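Local structure of FprA (Mycobacterium tuberculosis, 1LQT) at residues D127-Y132 against G156-D161; A163-T168 against E184-R189. The protein catalyses electron transfer between NADPH and ferredoxin with FAD as cofactor, and may supply electrons to cytochrome P450 systems. All coordinates share one frame; numbering follows the deposited sequence.

Contact 1 (D127-Y132 against G156-D161); sequences DFVGWY and GNVALD. With ODP (4-oxo-nicotinamide-adenine dinucleotide phosphate), chain I.
Tyr132 and Asp161 meet at about a right angle, ring and carboxylate planes 65° apart. The phenol oxygen does the touching: Tyr132 OH lies 3.5 Å from Asp161 CB. Tyr132 CG sits between its backbone N and carbonyl carbon (chi1 70°). This folds the ring back over its own helix, with Val129 CA above the ring centre. One water joins the two polar ends. The water accepts from Tyr132 OH at 2.6 Å. The same water donates to Asp161 OD2 at 2.8 Å. Asp161 OD1 pairs instead with Arg164, so the carboxylate is held at both oxygens. The looser part is a methyl contact, Val129 CG2 to Val158 CG1 at 4.2 Å; bound FAD touches both valines and Asp161. No direct hydrogen bond crosses between the two segments. The nucleotide side is close as well. Val158 N donates to ODP O1N at 3.1 Å, with an N-H...O angle of 153°. Asn157 CB lies 3.5 Å from ODP C4N, and Asn157 ND2 makes a weak hydrogen bond to ODP O2D. Gly156 sits at the N-cap position, with Gly156 CA 3.4 Å from ODP O1N. The glycine turn, the helix start and the amide on a phosphate oxygen are typical of a Rossmann-type dinucleotide-binding site.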
ATOM      1  N   ASP A 127       0.799  -5.883  -7.601  0.50  9.54           N
ATOM      2  CA  ASP A 127       0.448  -5.710  -8.992  0.50  9.76           C
ATOM      3  C   ASP A 127      -1.058  -5.895  -9.224  0.50  9.50           C
ATOM      4  O   ASP A 127      -1.615  -5.210 -10.063  0.50  9.13           O
ATOM      5  CB  ASP A 127       1.230  -6.646  -9.898  0.50  9.62           C
ATOM      6  CG  ASP A 127       2.709  -6.440  -9.815  0.50 10.15           C
ATOM      7  OD1 ASP A 127       3.308  -6.633  -8.712  0.50 11.87           O
ATOM      8  OD2 ASP A 127       3.364  -6.124 -10.828  0.50 12.70           O
ATOM      9  N   PHE A 128      -1.712  -6.819  -8.530  1.00  9.41           N
ATOM     10  CA  PHE A 128      -3.135  -7.014  -8.693  1.00  9.03           C
ATOM     11  C   PHE A 128      -3.938  -5.826  -8.189  1.00  8.49           C
ATOM     12  O   PHE A 128      -4.836  -5.343  -8.871  1.00  8.54           O
ATOM     13  CB  PHE A 128      -3.562  -8.315  -7.999  1.00  9.61           C
ATOM     14  CG  PHE A 128      -5.003  -8.657  -8.240  1.00 10.19           C
ATOM     15  CD1 PHE A 128      -5.454  -8.959  -9.493  1.00 11.33           C
ATOM     16  CD2 PHE A 128      -5.897  -8.705  -7.192  1.00 10.19           C
ATOM     17  CE1 PHE A 128      -6.792  -9.267  -9.715  1.00 11.97           C
ATOM     18  CE2 PHE A 128      -7.219  -9.016  -7.434  1.00 10.21           C
ATOM     19  CZ  PHE A 128      -7.640  -9.273  -8.679  1.00 11.68           C
ATOM     20  N   VAL A 129      -3.609  -5.367  -6.993  1.00  8.40           N
ATOM     21  CA  VAL A 129      -4.207  -4.199  -6.394  1.00  8.31           C
ATOM     22  C   VAL A 129      -3.971  -2.967  -7.252  1.00  8.06           C
ATOM     23  O   VAL A 129      -4.879  -2.171  -7.516  1.00  8.18           O
ATOM     24  CB  VAL A 129      -3.670  -3.969  -4.975  1.00  8.66           C
ATOM     25  CG1 VAL A 129      -4.181  -2.647  -4.407  1.00  9.56           C
ATOM     26  CG2 VAL A 129      -4.027  -5.133  -4.040  1.00  9.46           C
ATOM     27  N   GLY A 130      -2.721  -2.756  -7.656  1.00  8.33           N
ATOM     28  CA  GLY A 130      -2.446  -1.622  -8.508  1.00  8.32           C
ATOM     29  C   GLY A 130      -3.310  -1.648  -9.760  1.00  8.35           C
ATOM     30  O   GLY A 130      -3.822  -0.632 -10.207  1.00  8.83           O
ATOM     31  N   TRP A 131      -3.444  -2.834 -10.341  1.00  8.42           N
ATOM     32  CA  TRP A 131      -4.262  -2.984 -11.528  1.00  8.59           C
ATOM     33  C   TRP A 131      -5.740  -2.682 -11.251  1.00  8.38           C
ATOM     34  O   TRP A 131      -6.352  -1.896 -11.972  1.00  8.43           O
ATOM     35  CB  TRP A 131      -4.057  -4.389 -12.099  1.00  8.68           C
ATOM     36  CG  TRP A 131      -4.919  -4.717 -13.258  1.00  9.56           C
ATOM     37  CD1 TRP A 131      -4.785  -4.314 -14.548  1.00 10.45           C
ATOM     38  CD2 TRP A 131      -6.053  -5.565 -13.230  1.00 10.21           C
ATOM     39  NE1 TRP A 131      -5.765  -4.867 -15.333  1.00 11.52           N
ATOM     40  CE2 TRP A 131      -6.558  -5.645 -14.539  1.00 11.21           C
ATOM     41  CE3 TRP A 131      -6.673  -6.298 -12.235  1.00 11.08           C
ATOM     42  CZ2 TRP A 131      -7.682  -6.421 -14.858  1.00 12.56           C
ATOM     43  CZ3 TRP A 131      -7.771  -7.063 -12.548  1.00 12.92           C
ATOM     44  CH2 TRP A 131      -8.260  -7.107 -13.829  1.00 14.07           C
ATOM     45  N   TYR A 132      -6.299  -3.261 -10.195  1.00  8.36           N
ATOM     46  CA  TYR A 132      -7.712  -3.021  -9.962  1.00  8.46           C
ATOM     47  C   TYR A 132      -8.015  -1.616  -9.457  1.00  8.65           C
ATOM     48  O   TYR A 132      -9.146  -1.165  -9.562  1.00  9.32           O
ATOM     49  CB  TYR A 132      -8.404  -4.111  -9.150  1.00  8.52           C
ATOM     50  CG  TYR A 132      -8.094  -4.301  -7.681  1.00  8.46           C
ATOM     51  CD1 TYR A 132      -8.248  -3.310  -6.757  1.00  8.86           C
ATOM     52  CD2 TYR A 132      -7.708  -5.550  -7.223  1.00  8.95           C
ATOM     53  CE1 TYR A 132      -8.038  -3.561  -5.385  1.00  8.65           C
ATOM     54  CE2 TYR A 132      -7.518  -5.805  -5.880  1.00  9.30           C
ATOM     55  CZ  TYR A 132      -7.688  -4.816  -4.951  1.00  9.03           C
ATOM     56  OH  TYR A 132      -7.504  -5.126  -3.618  1.00  9.38           O
ATOM     57  N   GLY A 156      -2.489 -11.395   5.815  1.00  9.09           N
ATOM     58  CA  GLY A 156      -2.728 -10.017   6.160  1.00  8.79           C
ATOM     59  C   GLY A 156      -3.985  -9.489   5.507  1.00  8.90           C
ATOM     60  O   GLY A 156      -4.632 -10.158   4.693  1.00  9.07           O
ATOM     61  N   ASN A 157      -4.345  -8.265   5.858  1.00  8.99           N
ATOM     62  CA  ASN A 157      -5.567  -7.711   5.318  1.00  9.24           C
ATOM     63  C   ASN A 157      -5.520  -7.523   3.807  1.00  9.28           C
ATOM     64  O   ASN A 157      -6.569  -7.521   3.178  1.00  9.38           O
ATOM     65  CB  ASN A 157      -5.903  -6.382   6.012  1.00  9.64           C
ATOM     66  CG  ASN A 157      -6.406  -6.561   7.424  1.00  9.52           C
ATOM     67  OD1 ASN A 157      -7.053  -7.537   7.761  1.00  9.67           O
ATOM     68  ND2 ASN A 157      -6.126  -5.569   8.261  1.00 11.62           N
ATOM     69  N   VAL A 158      -4.347  -7.358   3.210  1.00  8.72           N
ATOM     70  CA  VAL A 158      -4.332  -7.230   1.761  1.00  8.49           C
ATOM     71  C   VAL A 158      -4.807  -8.536   1.104  1.00  8.52           C
ATOM     72  O   VAL A 158      -5.439  -8.535   0.065  1.00  8.70           O
ATOM     73  CB  VAL A 158      -2.966  -6.765   1.241  1.00  8.79           C
ATOM     74  CG1 VAL A 158      -2.943  -6.757  -0.284  1.00  8.82           C
ATOM     75  CG2 VAL A 158      -2.641  -5.396   1.791  1.00  9.14           C
ATOM     76  N   ALA A 159      -4.502  -9.685   1.724  1.00  8.44           N
ATOM     77  CA  ALA A 159      -4.996 -10.952   1.204  1.00  8.88           C
ATOM     78  C   ALA A 159      -6.524 -10.980   1.177  1.00  8.80           C
ATOM     79  O   ALA A 159      -7.123 -11.492   0.252  1.00  9.22           O
ATOM     80  CB  ALA A 159      -4.478 -12.117   2.026  1.00  9.05           C
ATOM     81  N   LEU A 160      -7.133 -10.403   2.210  1.00  9.27           N
ATOM     82  CA  LEU A 160      -8.586 -10.309   2.226  1.00  9.23           C
ATOM     83  C   LEU A 160      -9.076  -9.394   1.126  1.00  9.30           C
ATOM     84  O   LEU A 160     -10.059  -9.725   0.473  1.00  9.73           O
ATOM     85  CB  LEU A 160      -9.074  -9.803   3.564  1.00  9.55           C
ATOM     86  CG  LEU A 160      -8.720 -10.653   4.761  1.00 11.10           C
ATOM     87  CD1 LEU A 160      -9.293 -10.031   6.033  1.00 12.79           C
ATOM     88  CD2 LEU A 160      -9.202 -12.081   4.592  1.00 12.64           C
ATOM     89  N   ASP A 161      -8.435  -8.251   0.918  1.00  9.02           N
ATOM     90  CA  ASP A 161      -8.850  -7.357  -0.154  1.00  9.04           C
ATOM     91  C   ASP A 161      -8.825  -8.102  -1.494  1.00  9.04           C
ATOM     92  O   ASP A 161      -9.763  -8.021  -2.285  1.00  9.17           O
ATOM     93  CB  ASP A 161      -7.930  -6.147  -0.265  1.00  9.26           C
ATOM     94  CG  ASP A 161      -8.130  -5.076   0.790  1.00  9.21           C
ATOM     95  OD1 ASP A 161      -9.042  -5.179   1.611  1.00 10.17           O
ATOM     96  OD2 ASP A 161      -7.377  -4.076   0.760  1.00 10.22           O
TER
HETATM   97  O1X ODP I2458       3.899 -15.735   9.119  1.00 13.02           O
HETATM   98  P2B ODP I2458       3.754 -14.266   8.866  1.00 11.92           P
HETATM   99  O2X ODP I2458       3.009 -13.520   9.953  1.00 12.96           O
HETATM  100  O3X ODP I2458       5.071 -13.586   8.528  1.00 13.06           O
HETATM  101  O2B ODP I2458       2.829 -14.222   7.545  1.00  9.41           O
HETATM  102  C2B ODP I2458       2.736 -13.070   6.712  1.00  8.77           C
HETATM  103  C3B ODP I2458       1.447 -12.291   6.835  1.00  8.73           C
HETATM  104  O3B ODP I2458       0.348 -13.178   6.980  1.00  9.30           O
HETATM  105  C1B ODP I2458       2.695 -13.499   5.291  1.00  8.50           C
HETATM  106  N9A ODP I2458       3.924 -13.985   4.714  1.00  8.91           N
HETATM  107  C8A ODP I2458       5.129 -13.337   4.603  1.00  9.52           C
HETATM  108  N7A ODP I2458       6.021 -14.063   3.956  1.00  9.77           N
HETATM  109  C5A ODP I2458       5.389 -15.237   3.618  1.00  9.40           C
HETATM  110  C4A ODP I2458       4.080 -15.188   4.102  1.00  9.23           C
HETATM  111  N3A ODP I2458       3.151 -16.163   3.942  1.00  9.18           N
HETATM  112  C2A ODP I2458       3.601 -17.239   3.273  1.00  9.68           C
HETATM  113  N1A ODP I2458       4.855 -17.369   2.755  1.00 10.04           N
HETATM  114  C6A ODP I2458       5.765 -16.364   2.923  1.00  9.61           C
HETATM  115  N6A ODP I2458       6.960 -16.515   2.336  1.00 11.14           N
HETATM  116  O4B ODP I2458       2.289 -12.326   4.611  1.00  9.16           O
HETATM  117  C4B ODP I2458       1.358 -11.635   5.456  1.00  9.32           C
HETATM  118  C5B ODP I2458       1.698 -10.173   5.469  1.00  9.70           C
HETATM  119  O5B ODP I2458       0.668  -9.499   6.153  1.00  9.24           O
HETATM  120  PA  ODP I2458       0.870  -7.967   6.554  1.00  9.82           P
HETATM  121  O1A ODP I2458      -0.295  -7.559   7.336  1.00 10.37           O
HETATM  122  O2A ODP I2458       2.210  -7.739   7.131  1.00 11.09           O
HETATM  123  O3  ODP I2458       0.918  -7.252   5.127  1.00  9.19           O
HETATM  124  PN  ODP I2458      -0.242  -6.798   4.078  1.00  9.28           P
HETATM  125  O1N ODP I2458      -1.355  -7.772   4.059  1.00  9.66           O
HETATM  126  O2N ODP I2458       0.515  -6.497   2.845  1.00  9.92           O
HETATM  127  O5D ODP I2458      -0.813  -5.480   4.728  1.00  9.11           O
HETATM  128  C5D ODP I2458       0.064  -4.331   4.856  1.00 10.34           C
HETATM  129  C4D ODP I2458      -0.518  -3.400   5.898  1.00 10.89           C
HETATM  130  O4D ODP I2458      -1.646  -2.686   5.408  1.00 12.08           O
HETATM  131  C1D ODP I2458      -2.746  -2.873   6.302  1.00 12.43           C
HETATM  132  C2D ODP I2458      -2.439  -4.115   7.027  1.00 11.64           C
HETATM  133  O2D ODP I2458      -3.226  -4.370   8.133  1.00 12.42           O
HETATM  134  C3D ODP I2458      -0.961  -4.131   7.159  1.00 10.89           C
HETATM  135  O3D ODP I2458      -0.614  -3.394   8.313  1.00 13.72           O
HETATM  136  N1N ODP I2458      -3.999  -2.703   5.655  1.00 11.80           N
HETATM  137  C2N ODP I2458      -5.104  -2.351   6.464  1.00 12.02           C
HETATM  138  C3N ODP I2458      -6.350  -2.569   5.978  1.00 11.82           C
HETATM  139  C7N ODP I2458      -7.465  -2.187   6.962  1.00 13.09           C
HETATM  140  N7N ODP I2458      -8.684  -2.397   6.539  1.00 16.61           N
HETATM  141  O7N ODP I2458      -7.130  -1.734   8.079  1.00 12.96           O
HETATM  142  C4N ODP I2458      -6.618  -3.157   4.733  1.00 14.14           C
HETATM  143  O99 ODP I2458      -7.783  -3.420   4.305  1.00 16.56           O
HETATM  144  C5N ODP I2458      -5.450  -3.535   3.925  1.00 12.89           C
HETATM  145  C6N ODP I2458      -4.148  -3.312   4.423  1.00 12.45           C
HETATM  146  O   HOH W   1      -7.071  -3.229  -1.858  1.00  9.30           O

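Contact 2 (A163-T168 against E184-R189); sequences ARILLT and ESLRPR
Ile165 CG2 stands anti to its backbone N while CG1 lies beside that N (chi1 -63°), and Leu186 CG is anti to its carbonyl carbon (chi1 -70°). These torsions bring one methyl of Ile165 to the forked end of Leu186. The two side chains cross obliquely. Ile165 CG2 meets Leu186 CD1 at 3.9 Å. Both branches lie near the backbone oxygen Ile165 O, with Leu186 CD2 the nearer at 3.7 Å. Leu186 CD2 is also 4.3 Å from Leu166 CA. Leu186 makes the main contact with the last turn of helix 157-167, and no hydrogen bond crosses between the segments. The helix end is secured from within. Arg164 O accepts from Thr168 N at 2.8 Å and from Leu167 N at 3.2 Å. Thr168 OG1 also donates to Arg164 O at 2.7 Å, from above the carbonyl plane. Three donors therefore grip this one oxygen as the chain leaves the helix. On the other segment, a type I beta turn runs from Leu186 to Arg189, closed by a bond from Arg189 N to Leu186 O. Leu173 of helix 170-173 packs on both Ile165 and Leu186. Tyr132 of helix 125-132 also touches Ile165, and Val194 of strand 193-197 lies against Leu166.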
ATOM      1  N   ALA A 163      -9.018 -11.285  -2.139  1.00 10.13           N
ATOM      2  CA  ALA A 163     -10.047 -12.308  -2.206  1.00 10.59           C
ATOM      3  C   ALA A 163     -11.431 -11.673  -2.399  1.00 10.55           C
ATOM      4  O   ALA A 163     -12.244 -12.164  -3.164  1.00 10.78           O
ATOM      5  CB  ALA A 163     -10.005 -13.136  -0.963  1.00 11.35           C
ATOM      6  N   ARG A 164     -11.691 -10.572  -1.701  1.00 10.61           N
ATOM      7  CA  ARG A 164     -12.968  -9.864  -1.871  1.00 11.41           C
ATOM      8  C   ARG A 164     -13.165  -9.390  -3.286  1.00 11.13           C
ATOM      9  O   ARG A 164     -14.246  -9.521  -3.845  1.00 12.34           O
ATOM     10  CB  ARG A 164     -13.094  -8.650  -0.975  1.00 12.30           C
ATOM     11  CG  ARG A 164     -13.311  -8.914   0.468  1.00 12.99           C
ATOM     12  CD  ARG A 164     -14.014  -7.740   1.250  1.00 11.36           C
ATOM     13  NE  ARG A 164     -13.444  -6.469   0.831  1.00 11.01           N
ATOM     14  CZ  ARG A 164     -12.196  -6.089   1.112  1.00 10.44           C
ATOM     15  NH1 ARG A 164     -11.462  -6.742   1.988  1.00 11.41           N
ATOM     16  NH2 ARG A 164     -11.739  -5.017   0.494  1.00 10.19           N
ATOM     17  N   ILE A 165     -12.150  -8.770  -3.855  1.00 10.84           N
ATOM     18  CA  ILE A 165     -12.325  -8.262  -5.205  1.00 10.75           C
ATOM     19  C   ILE A 165     -12.538  -9.384  -6.201  1.00 10.43           C
ATOM     20  O   ILE A 165     -13.348  -9.262  -7.120  1.00 11.22           O
ATOM     21  CB  ILE A 165     -11.163  -7.323  -5.568  1.00 11.31           C
ATOM     22  CG1 ILE A 165     -11.152  -6.089  -4.624  1.00 12.75           C
ATOM     23  CG2 ILE A 165     -11.212  -6.966  -7.010  1.00 13.17           C
ATOM     24  CD1 ILE A 165     -12.404  -5.323  -4.524  1.00 13.79           C
ATOM     25  N   LEU A 166     -11.886 -10.523  -5.988  1.00 10.36           N
ATOM     26  CA  LEU A 166     -12.064 -11.659  -6.886  1.00 10.10           C
ATOM     27  C   LEU A 166     -13.443 -12.302  -6.818  1.00 10.29           C
ATOM     28  O   LEU A 166     -13.875 -12.915  -7.787  1.00 11.82           O
ATOM     29  CB  LEU A 166     -10.996 -12.726  -6.607  1.00 10.03           C
ATOM     30  CG  LEU A 166      -9.563 -12.361  -7.019  1.00 10.42           C
ATOM     31  CD1 LEU A 166      -8.611 -13.414  -6.450  1.00 11.14           C
ATOM     32  CD2 LEU A 166      -9.414 -12.267  -8.529  1.00 11.82           C
ATOM     33  N   LEU A 167     -14.113 -12.162  -5.679  1.00 10.50           N
ATOM     34  CA  LEU A 167     -15.365 -12.887  -5.416  1.00 10.56           C
ATOM     35  C   LEU A 167     -16.617 -12.037  -5.296  1.00 11.56           C
ATOM     36  O   LEU A 167     -17.707 -12.547  -5.383  1.00 12.56           O
ATOM     37  CB  LEU A 167     -15.235 -13.723  -4.162  1.00 10.50           C
ATOM     38  CG  LEU A 167     -14.279 -14.908  -4.280  1.00 10.86           C
ATOM     39  CD1 LEU A 167     -14.037 -15.549  -2.940  1.00 13.02           C
ATOM     40  CD2 LEU A 167     -14.812 -15.940  -5.224  1.00 14.03           C
ATOM     41  N   THR A 168     -16.463 -10.726  -5.162  1.00 11.62           N
ATOM     42  CA  THR A 168     -17.628  -9.870  -4.995  1.00 12.07           C
ATOM     43  C   THR A 168     -18.434  -9.807  -6.284  1.00 12.56           C
ATOM     44  O   THR A 168     -17.907  -9.805  -7.388  1.00 13.19           O
ATOM     45  CB  THR A 168     -17.195  -8.446  -4.607  1.00 12.75           C
ATOM     46  OG1 THR A 168     -16.610  -8.454  -3.295  1.00 13.23           O
ATOM     47  CG2 THR A 168     -18.366  -7.474  -4.548  1.00 13.35           C
ATOM     48  N   GLU A 184     -14.298  -5.027 -16.103  1.00 14.46           N
ATOM     49  CA  GLU A 184     -14.570  -5.789 -17.312  1.00 15.55           C
ATOM     50  C   GLU A 184     -14.125  -7.244 -17.161  1.00 15.01           C
ATOM     51  O   GLU A 184     -14.862  -8.170 -17.560  1.00 16.94           O
ATOM     52  CB  GLU A 184     -13.860  -5.148 -18.478  1.00 16.11           C
ATOM     53  CG  GLU A 184     -14.467  -3.821 -18.892  1.00 22.31           C
ATOM     54  CD  GLU A 184     -13.660  -3.093 -19.960  1.00 29.49           C
ATOM     55  OE1 GLU A 184     -12.436  -3.308 -20.065  1.00 32.11           O
ATOM     56  OE2 GLU A 184     -14.264  -2.296 -20.727  1.00 36.10           O
ATOM     57  N   SER A 185     -12.942  -7.467 -16.574  1.00 14.53           N
ATOM     58  CA  SER A 185     -12.441  -8.822 -16.373  1.00 14.33           C
ATOM     59  C   SER A 185     -13.187  -9.614 -15.318  1.00 14.20           C
ATOM     60  O   SER A 185     -13.178 -10.846 -15.356  1.00 15.01           O
ATOM     61  CB  SER A 185     -10.975  -8.772 -15.999  1.00 15.00           C
ATOM     62  OG  SER A 185     -10.232  -8.239 -17.061  1.00 17.59           O
ATOM     63  N   LEU A 186     -13.786  -8.904 -14.376  1.00 13.71           N
ATOM     64  CA  LEU A 186     -14.502  -9.512 -13.281  1.00 14.21           C
ATOM     65  C   LEU A 186     -15.948  -9.824 -13.628  1.00 15.05           C
ATOM     66  O   LEU A 186     -16.564 -10.689 -12.975  1.00 15.96           O
ATOM     67  CB  LEU A 186     -14.452  -8.611 -12.050  1.00 13.71           C
ATOM     68  CG  LEU A 186     -13.077  -8.534 -11.406  1.00 14.28           C
ATOM     69  CD1 LEU A 186     -13.023  -7.358 -10.468  1.00 16.20           C
ATOM     70  CD2 LEU A 186     -12.727  -9.851 -10.690  1.00 15.07           C
ATOM     71  N   ARG A 187     -16.506  -9.175 -14.657  1.00 15.27           N
ATOM     72  CA  ARG A 187     -17.919  -9.392 -14.958  1.00 15.99           C
ATOM     73  C   ARG A 187     -18.283 -10.844 -15.259  1.00 15.71           C
ATOM     74  O   ARG A 187     -19.367 -11.260 -14.872  1.00 17.01           O
ATOM     75  CB  ARG A 187     -18.371  -8.467 -16.084  1.00 16.89           C
ATOM     76  CG  ARG A 187     -18.583  -7.026 -15.595  1.00 21.08           C
ATOM     77  CD  ARG A 187     -19.681  -6.266 -16.240  1.00 25.33           C
ATOM     78  NE  ARG A 187     -19.608  -4.825 -15.999  1.00 25.72           N
ATOM     79  CZ  ARG A 187     -20.413  -4.148 -15.193  1.00 26.69           C
ATOM     80  NH1 ARG A 187     -21.367  -4.754 -14.479  1.00 27.38           N
ATOM     81  NH2 ARG A 187     -20.272  -2.836 -15.111  1.00 29.26           N
ATOM     82  N   PRO A 188     -17.463 -11.600 -15.977  1.00 16.95           N
ATOM     83  CA  PRO A 188     -17.841 -13.020 -16.238  1.00 17.74           C
ATOM     84  C   PRO A 188     -17.920 -13.937 -15.005  1.00 18.62           C
ATOM     85  O   PRO A 188     -18.433 -15.066 -15.125  1.00 19.74           O
ATOM     86  CB  PRO A 188     -16.754 -13.510 -17.196  1.00 19.56           C
ATOM     87  CG  PRO A 188     -16.221 -12.257 -17.825  1.00 19.78           C
ATOM     88  CD  PRO A 188     -16.264 -11.216 -16.728  1.00 17.62           C
ATOM     89  N   ARG A 189     -17.411 -13.497 -13.856  1.00 18.70           N
ATOM     90  CA  ARG A 189     -17.479 -14.245 -12.561  1.00 19.59           C
ATOM     91  C   ARG A 189     -16.804 -15.602 -12.673  1.00 18.16           C
ATOM     92  O   ARG A 189     -17.320 -16.606 -12.173  1.00 17.69           O
ATOM     93  CB  ARG A 189     -18.928 -14.431 -12.101  1.00 20.82           C
ATOM     94  CG  ARG A 189     -19.656 -13.113 -11.883  1.00 24.39           C
ATOM     95  CD  ARG A 189     -21.008 -13.282 -11.315  1.00 29.47           C
ATOM     96  NE  ARG A 189     -21.009 -13.195  -9.866  1.00 33.79           N
ATOM     97  CZ  ARG A 189     -22.095 -12.905  -9.159  1.00 35.75           C
ATOM     98  NH1 ARG A 189     -23.244 -12.693  -9.771  1.00 38.77           N
ATOM     99  NH2 ARG A 189     -22.041 -12.833  -7.841  1.00 35.42           N
TER

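In the fold
From the N terminus, helix 125-132 comes first, directly after edge strand 122-124 of the parallel sheet. The chain then runs through strand 149-153 into helix 157-167, where contact 1 closes a loop of 23 residues. Contact 2 follows in series and uses the far end of the same helix. It closes an excursion of 15 residues, about half of them helical, before strand 193-197. The contacts neither nest nor cross. Their centres are 13 Å apart, yet they touch: Phe128 CZ packs on Leu166 CD2 at 3.5 Å. Ser185 also meets Trp131. Together they tie helices 125-132, 157-167 and 180-186 beside the NADP-binding sheet, with both bound nucleotides at the contact 1 end.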